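PDB 6CQK: SsDNA-binding protein essential for mitochondrial genome maintenance from Saccharomyces cerevisiae, which binds single-stranded DNA preferentially and cooperatively, takes part in mitochondrial DNA replication and stimulates the PIF1 helicase. Local coordinates for residues Y45-L58 with T89-K101. Residues are numbered along the deposited sequence; the frame is centred on the assembly and turned at random.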
loop_
_atom_site.group_PDB
_atom_site.type_symbol
_atom_site.label_atom_id
_atom_site.label_comp_id
_atom_site.label_asym_id
_atom_site.label_seq_id
_atom_site.Cartn_x
_atom_site.Cartn_y
_atom_site.Cartn_z
ATOM N N TYR A 45 9.135 4.696 -14.394
ATOM C CA TYR A 45 8.489 3.375 -14.259
ATOM C C TYR A 45 7.544 3.250 -15.403
ATOM O O TYR A 45 6.779 4.200 -15.655
ATOM C CB TYR A 45 7.699 3.276 -12.955
ATOM C CG TYR A 45 8.546 3.262 -11.711
ATOM C CD1 TYR A 45 9.348 2.174 -11.423
ATOM C CD2 TYR A 45 8.536 4.337 -10.792
ATOM C CE1 TYR A 45 10.157 2.160 -10.252
ATOM C CE2 TYR A 45 9.349 4.337 -9.648
ATOM C CZ TYR A 45 10.165 3.250 -9.383
ATOM O OH TYR A 45 10.933 3.143 -8.259
ATOM N N ASN A 46 7.651 2.150 -16.143
ATOM C CA ASN A 46 6.800 1.935 -17.289
ATOM C C ASN A 46 5.636 1.073 -16.906
ATOM O O ASN A 46 5.814 -0.015 -16.318
ATOM C CB ASN A 46 7.569 1.253 -18.370
ATOM C CG ASN A 46 8.783 2.059 -18.774
ATOM O OD1 ASN A 46 8.663 3.221 -19.223
ATOM N ND2 ASN A 46 9.965 1.473 -18.624
ATOM N N ILE A 47 4.465 1.631 -17.149
ATOM C CA ILE A 47 3.210 1.075 -16.731
ATOM C C ILE A 47 2.530 0.468 -17.946
ATOM O O ILE A 47 2.594 1.044 -19.035
ATOM C CB ILE A 47 2.261 2.187 -16.238
ATOM C CG1 ILE A 47 2.923 3.015 -15.153
ATOM C CG2 ILE A 47 0.942 1.601 -15.754
ATOM C CD1 ILE A 47 3.517 2.204 -14.014
ATOM N N THR A 48 1.887 -0.686 -17.738
ATOM C CA THR A 48 1.182 -1.367 -18.782
ATOM C C THR A 48 -0.228 -1.354 -18.302
ATOM O O THR A 48 -0.475 -1.595 -17.155
ATOM C CB THR A 48 1.698 -2.817 -18.913
ATOM O OG1 THR A 48 3.104 -2.811 -19.239
ATOM C CG2 THR A 48 0.971 -3.552 -19.987
ATOM N N VAL A 49 -1.154 -1.093 -19.193
ATOM C CA VAL A 49 -2.569 -1.097 -18.873
ATOM C C VAL A 49 -3.422 -1.967 -19.808
ATOM O O VAL A 49 -3.476 -1.741 -21.037
ATOM C CB VAL A 49 -3.170 0.286 -18.940
ATOM C CG1 VAL A 49 -4.494 0.277 -18.200
ATOM C CG2 VAL A 49 -2.224 1.324 -18.326
ATOM N N PHE A 50 -4.029 -3.007 -19.227
ATOM C CA PHE A 50 -4.996 -3.804 -19.941
ATOM C C PHE A 50 -6.406 -3.397 -19.558
ATOM O O PHE A 50 -7.249 -3.396 -20.432
ATOM C CB PHE A 50 -4.782 -5.270 -19.702
ATOM C CG PHE A 50 -3.490 -5.781 -20.215
ATOM C CD1 PHE A 50 -3.288 -6.003 -21.536
ATOM C CD2 PHE A 50 -2.456 -6.047 -19.354
ATOM C CE1 PHE A 50 -2.066 -6.478 -22.011
ATOM C CE2 PHE A 50 -1.225 -6.531 -19.817
ATOM C CZ PHE A 50 -1.037 -6.755 -21.155
ATOM N N ASN A 51 -6.687 -3.095 -18.294
ATOM C CA ASN A 51 -8.069 -2.862 -17.846
ATOM C C ASN A 51 -8.672 -1.767 -18.671
ATOM O O ASN A 51 -8.277 -0.616 -18.603
ATOM C CB ASN A 51 -8.126 -2.532 -16.362
ATOM C CG ASN A 51 -9.499 -2.040 -15.876
ATOM O OD1 ASN A 51 -9.978 -0.969 -16.227
ATOM N ND2 ASN A 51 -10.130 -2.837 -15.051
ATOM N N GLU A 52 -9.615 -2.173 -19.517
ATOM C CA GLU A 52 -10.093 -1.294 -20.570
ATOM C C GLU A 52 -10.766 -0.037 -20.014
ATOM O O GLU A 52 -10.561 1.058 -20.571
ATOM C CB GLU A 52 -11.016 -2.040 -21.528
ATOM C CG GLU A 52 -11.063 -1.424 -22.908
ATOM C CD GLU A 52 -12.191 -2.008 -23.666
ATOM O OE1 GLU A 52 -11.993 -3.003 -24.374
ATOM O OE2 GLU A 52 -13.277 -1.480 -23.483
ATOM N N PRO A 53 -11.559 -0.182 -18.933
ATOM C CA PRO A 53 -12.130 1.044 -18.360
ATOM C C PRO A 53 -11.042 2.067 -17.986
ATOM O O PRO A 53 -11.218 3.261 -18.244
ATOM C CB PRO A 53 -12.875 0.542 -17.116
ATOM C CG PRO A 53 -13.163 -0.897 -17.359
ATOM C CD PRO A 53 -12.213 -1.404 -18.414
ATOM N N GLN A 54 -9.936 1.588 -17.429
ATOM C CA GLN A 54 -8.832 2.462 -17.081
ATOM C C GLN A 54 -8.115 2.978 -18.322
ATOM O O GLN A 54 -7.710 4.133 -18.378
ATOM C CB GLN A 54 -7.853 1.756 -16.145
ATOM C CG GLN A 54 -8.429 1.596 -14.763
ATOM C CD GLN A 54 -7.597 0.712 -13.866
ATOM O OE1 GLN A 54 -6.381 0.759 -13.909
ATOM N NE2 GLN A 54 -8.239 -0.037 -12.998
ATOM N N ILE A 55 -7.979 2.125 -19.333
ATOM C CA ILE A 55 -7.397 2.556 -20.594
ATOM C C ILE A 55 -8.167 3.774 -21.096
ATOM O O ILE A 55 -7.566 4.758 -21.550
ATOM C CB ILE A 55 -7.394 1.421 -21.635
ATOM C CG1 ILE A 55 -6.493 0.276 -21.176
ATOM C CG2 ILE A 55 -6.946 1.958 -22.988
ATOM C CD1 ILE A 55 -6.199 -0.740 -22.235
ATOM N N ASN A 56 -9.502 3.691 -21.054
ATOM C CA ASN A 56 -10.346 4.786 -21.554
ATOM C C ASN A 56 -10.198 5.992 -20.659
ATOM O O ASN A 56 -10.014 7.101 -21.153
ATOM C CB ASN A 56 -11.829 4.399 -21.646
ATOM C CG ASN A 56 -12.102 3.366 -22.727
ATOM O OD1 ASN A 56 -11.424 3.314 -23.755
ATOM N ND2 ASN A 56 -13.097 2.526 -22.481
ATOM N N PHE A 57 -10.295 5.761 -19.345
ATOM C CA PHE A 57 -10.119 6.844 -18.330
ATOM C C PHE A 57 -8.851 7.651 -18.582
ATOM O O PHE A 57 -8.895 8.877 -18.487
ATOM C CB PHE A 57 -10.149 6.285 -16.876
ATOM C CG PHE A 57 -10.147 7.360 -15.796
ATOM C CD1 PHE A 57 -8.970 7.941 -15.440
ATOM C CD2 PHE A 57 -11.312 7.795 -15.147
ATOM C CE1 PHE A 57 -8.912 8.927 -14.477
ATOM C CE2 PHE A 57 -11.261 8.800 -14.181
ATOM C CZ PHE A 57 -10.041 9.372 -13.855
ATOM N N LEU A 58 -7.777 6.951 -18.973
ATOM C CA LEU A 58 -6.497 7.586 -19.250
ATOM C C LEU A 58 -6.519 8.401 -20.524
ATOM O O LEU A 58 -6.226 9.600 -20.507
ATOM C CB LEU A 58 -5.367 6.561 -19.328
ATOM C CG LEU A 58 -4.864 6.030 -17.971
ATOM C CD1 LEU A 58 -3.987 4.784 -18.104
ATOM C CD2 LEU A 58 -4.102 7.112 -17.232
ATOM N N THR A 89 13.734 -7.589 -16.684
ATOM C CA THR A 89 12.983 -6.369 -16.698
ATOM C C THR A 89 11.706 -6.419 -15.856
ATOM O O THR A 89 11.053 -7.458 -15.672
ATOM C CB THR A 89 12.684 -5.927 -18.168
ATOM O OG1 THR A 89 12.601 -4.486 -18.170
ATOM C CG2 THR A 89 11.369 -6.558 -18.651
ATOM N N LEU A 90 11.340 -5.246 -15.398
ATOM C CA LEU A 90 10.235 -5.092 -14.504
ATOM C C LEU A 90 8.944 -4.748 -15.234
ATOM O O LEU A 90 8.886 -3.741 -15.882
ATOM C CB LEU A 90 10.553 -3.985 -13.546
ATOM C CG LEU A 90 9.478 -3.615 -12.527
ATOM C CD1 LEU A 90 9.284 -4.688 -11.457
ATOM C CD2 LEU A 90 9.855 -2.291 -11.886
ATOM N N SER A 91 7.907 -5.574 -15.080
ATOM C CA SER A 91 6.626 -5.321 -15.654
ATOM C C SER A 91 5.753 -4.825 -14.555
ATOM O O SER A 91 5.724 -5.414 -13.473
ATOM C CB SER A 91 6.027 -6.592 -16.160
ATOM O OG SER A 91 4.653 -6.386 -16.378
ATOM N N LEU A 92 4.978 -3.788 -14.859
ATOM C CA LEU A 92 4.104 -3.114 -13.895
ATOM C C LEU A 92 2.793 -2.922 -14.566
ATOM O O LEU A 92 2.671 -2.084 -15.481
ATOM C CB LEU A 92 4.624 -1.775 -13.543
ATOM C CG LEU A 92 5.814 -1.706 -12.600
ATOM C CD1 LEU A 92 6.263 -0.268 -12.520
ATOM C CD2 LEU A 92 5.493 -2.207 -11.209
ATOM N N VAL A 93 1.823 -3.764 -14.188
ATOM C CA VAL A 93 0.541 -3.780 -14.853
ATOM C C VAL A 93 -0.432 -3.098 -13.983
ATOM O O VAL A 93 -0.583 -3.470 -12.809
ATOM C CB VAL A 93 0.098 -5.202 -15.138
ATOM C CG1 VAL A 93 -1.313 -5.191 -15.669
ATOM C CG2 VAL A 93 1.048 -5.809 -16.159
ATOM N N GLN A 94 -1.039 -2.044 -14.512
ATOM C CA GLN A 94 -1.855 -1.128 -13.709
ATOM C C GLN A 94 -3.105 -1.803 -13.147
ATOM O O GLN A 94 -3.749 -2.512 -13.849
ATOM C CB GLN A 94 -2.241 0.077 -14.555
ATOM C CG GLN A 94 -3.085 1.089 -13.823
ATOM C CD GLN A 94 -3.314 2.367 -14.600
ATOM O OE1 GLN A 94 -2.391 2.926 -15.191
ATOM N NE2 GLN A 94 -4.544 2.829 -14.610
ATOM N N LYS A 95 -3.393 -1.611 -11.861
ATOM C CA LYS A 95 -4.613 -2.103 -11.204
ATOM C C LYS A 95 -5.569 -0.997 -10.806
ATOM O O LYS A 95 -6.757 -1.184 -10.710
ATOM C CB LYS A 95 -4.207 -2.975 -10.015
ATOM C CG LYS A 95 -3.627 -4.331 -10.402
ATOM C CD LYS A 95 -4.374 -4.871 -11.656
ATOM C CE LYS A 95 -3.765 -6.067 -12.380
ATOM N NZ LYS A 95 -4.094 -6.153 -13.834
ATOM N N ASP A 96 -5.072 0.206 -10.671
ATOM C CA ASP A 96 -5.899 1.289 -10.249
ATOM C C ASP A 96 -5.223 2.584 -10.492
ATOM O O ASP A 96 -4.012 2.592 -10.519
ATOM C CB ASP A 96 -6.163 1.125 -8.780
ATOM C CG ASP A 96 -7.546 1.079 -8.525
ATOM O OD1 ASP A 96 -8.223 2.118 -8.721
ATOM O OD2 ASP A 96 -7.952 -0.069 -8.300
ATOM N N ILE A 97 -5.977 3.648 -10.717
ATOM C CA ILE A 97 -5.381 4.940 -10.820
ATOM C C ILE A 97 -6.222 5.973 -10.151
ATOM O O ILE A 97 -7.427 5.930 -10.246
ATOM C CB ILE A 97 -5.013 5.330 -12.270
ATOM C CG1 ILE A 97 -4.442 6.764 -12.298
ATOM C CG2 ILE A 97 -6.162 5.206 -13.217
ATOM C CD1 ILE A 97 -3.578 7.027 -13.501
ATOM N N ASN A 98 -5.561 6.893 -9.445
ATOM C CA ASN A 98 -6.143 8.100 -8.859
ATOM C C ASN A 98 -5.521 9.331 -9.546
ATOM O O ASN A 98 -4.306 9.467 -9.619
ATOM C CB ASN A 98 -5.805 8.080 -7.384
ATOM C CG ASN A 98 -6.916 8.574 -6.553
ATOM O OD1 ASN A 98 -7.122 9.768 -6.504
ATOM N ND2 ASN A 98 -7.624 7.684 -5.848
ATOM N N LEU A 99 -6.342 10.188 -10.122
ATOM C CA LEU A 99 -5.871 11.426 -10.665
ATOM C C LEU A 99 -5.860 12.370 -9.498
ATOM O O LEU A 99 -6.886 12.587 -8.894
ATOM C CB LEU A 99 -6.795 11.926 -11.744
ATOM C CG LEU A 99 -6.271 13.217 -12.304
ATOM C CD1 LEU A 99 -4.967 13.004 -13.082
ATOM C CD2 LEU A 99 -7.326 13.857 -13.175
ATOM N N LEU A 100 -4.677 12.865 -9.132
ATOM C CA LEU A 100 -4.529 13.806 -8.020
ATOM C C LEU A 100 -4.592 15.222 -8.511
ATOM O O LEU A 100 -5.211 16.058 -7.882
ATOM C CB LEU A 100 -3.220 13.540 -7.292
ATOM C CG LEU A 100 -3.074 12.090 -6.800
ATOM C CD1 LEU A 100 -1.735 11.880 -6.130
ATOM C CD2 LEU A 100 -4.192 11.746 -5.830
ATOM N N LYS A 101 -3.935 15.483 -9.630
ATOM C CA LYS A 101 -3.950 16.749 -10.269
ATOM C C LYS A 101 -3.591 16.511 -11.717
ATOM O O LYS A 101 -2.541 15.951 -12.000
ATOM C CB LYS A 101 -2.916 17.683 -9.635
ATOM C CG LYS A 101 -2.993 19.067 -10.247
ATOM C CD LYS A 101 -1.760 19.959 -10.128
ATOM C CE LYS A 101 -0.712 19.599 -11.215
ATOM N NZ LYS A 101 -0.669 20.532 -12.383
#
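Q94 meets Q54 amide to amide where strand 89-99 passes alongside the first turn of helix 52-58. The planes are nearly coplanar, 17° apart, and Q94 NE2 donates to Q54 OE1 at 2.9 Å. Q54 turns its own NE2 to the backbone, reaching K95 O at 3.0 Å from above that carbonyl's plane. Glutamine suits both places because one amide can accept and donate. Q94 carries CG anti to its backbone N (chi1 -180°) and runs on extended, taking its amide to the helix. There OE1 of buried Q94 lies against V49 CG2 at 3.5 Å and I47 CG2 at 3.6 Å, and takes a hydrogen bond from Y30 OH of strand 26-34. A leucine in place of Q54 would probably leave Q94 NE2 and K95 O without these partners and so remove the polar tie between helix and strand.

Strands 45-49 and 89-99 pair in parallel, their axes 54° apart, and T48 bonds on both sides of V93: its N donates to L92 O at 2.8 Å, and its O accepts from Q94 N at 2.7 Å. L92 suits the buried face because its branched apolar end touches two neighbours, CD1 lying 3.8 Å from Y45 CB and 4.0 Å from I47 CD1. Farther along, L58 CD2 touches I97 CD1.

In this OB fold the contact joins the third strand, and the helix after it, to the last strand. Strand 26-34 pairs with 45-49, strand 67-77 flanks 89-99, where K95 and D96 form a classic bulge opposite E71, and strand 3-20 brings M6 to L92 and F16 to L58.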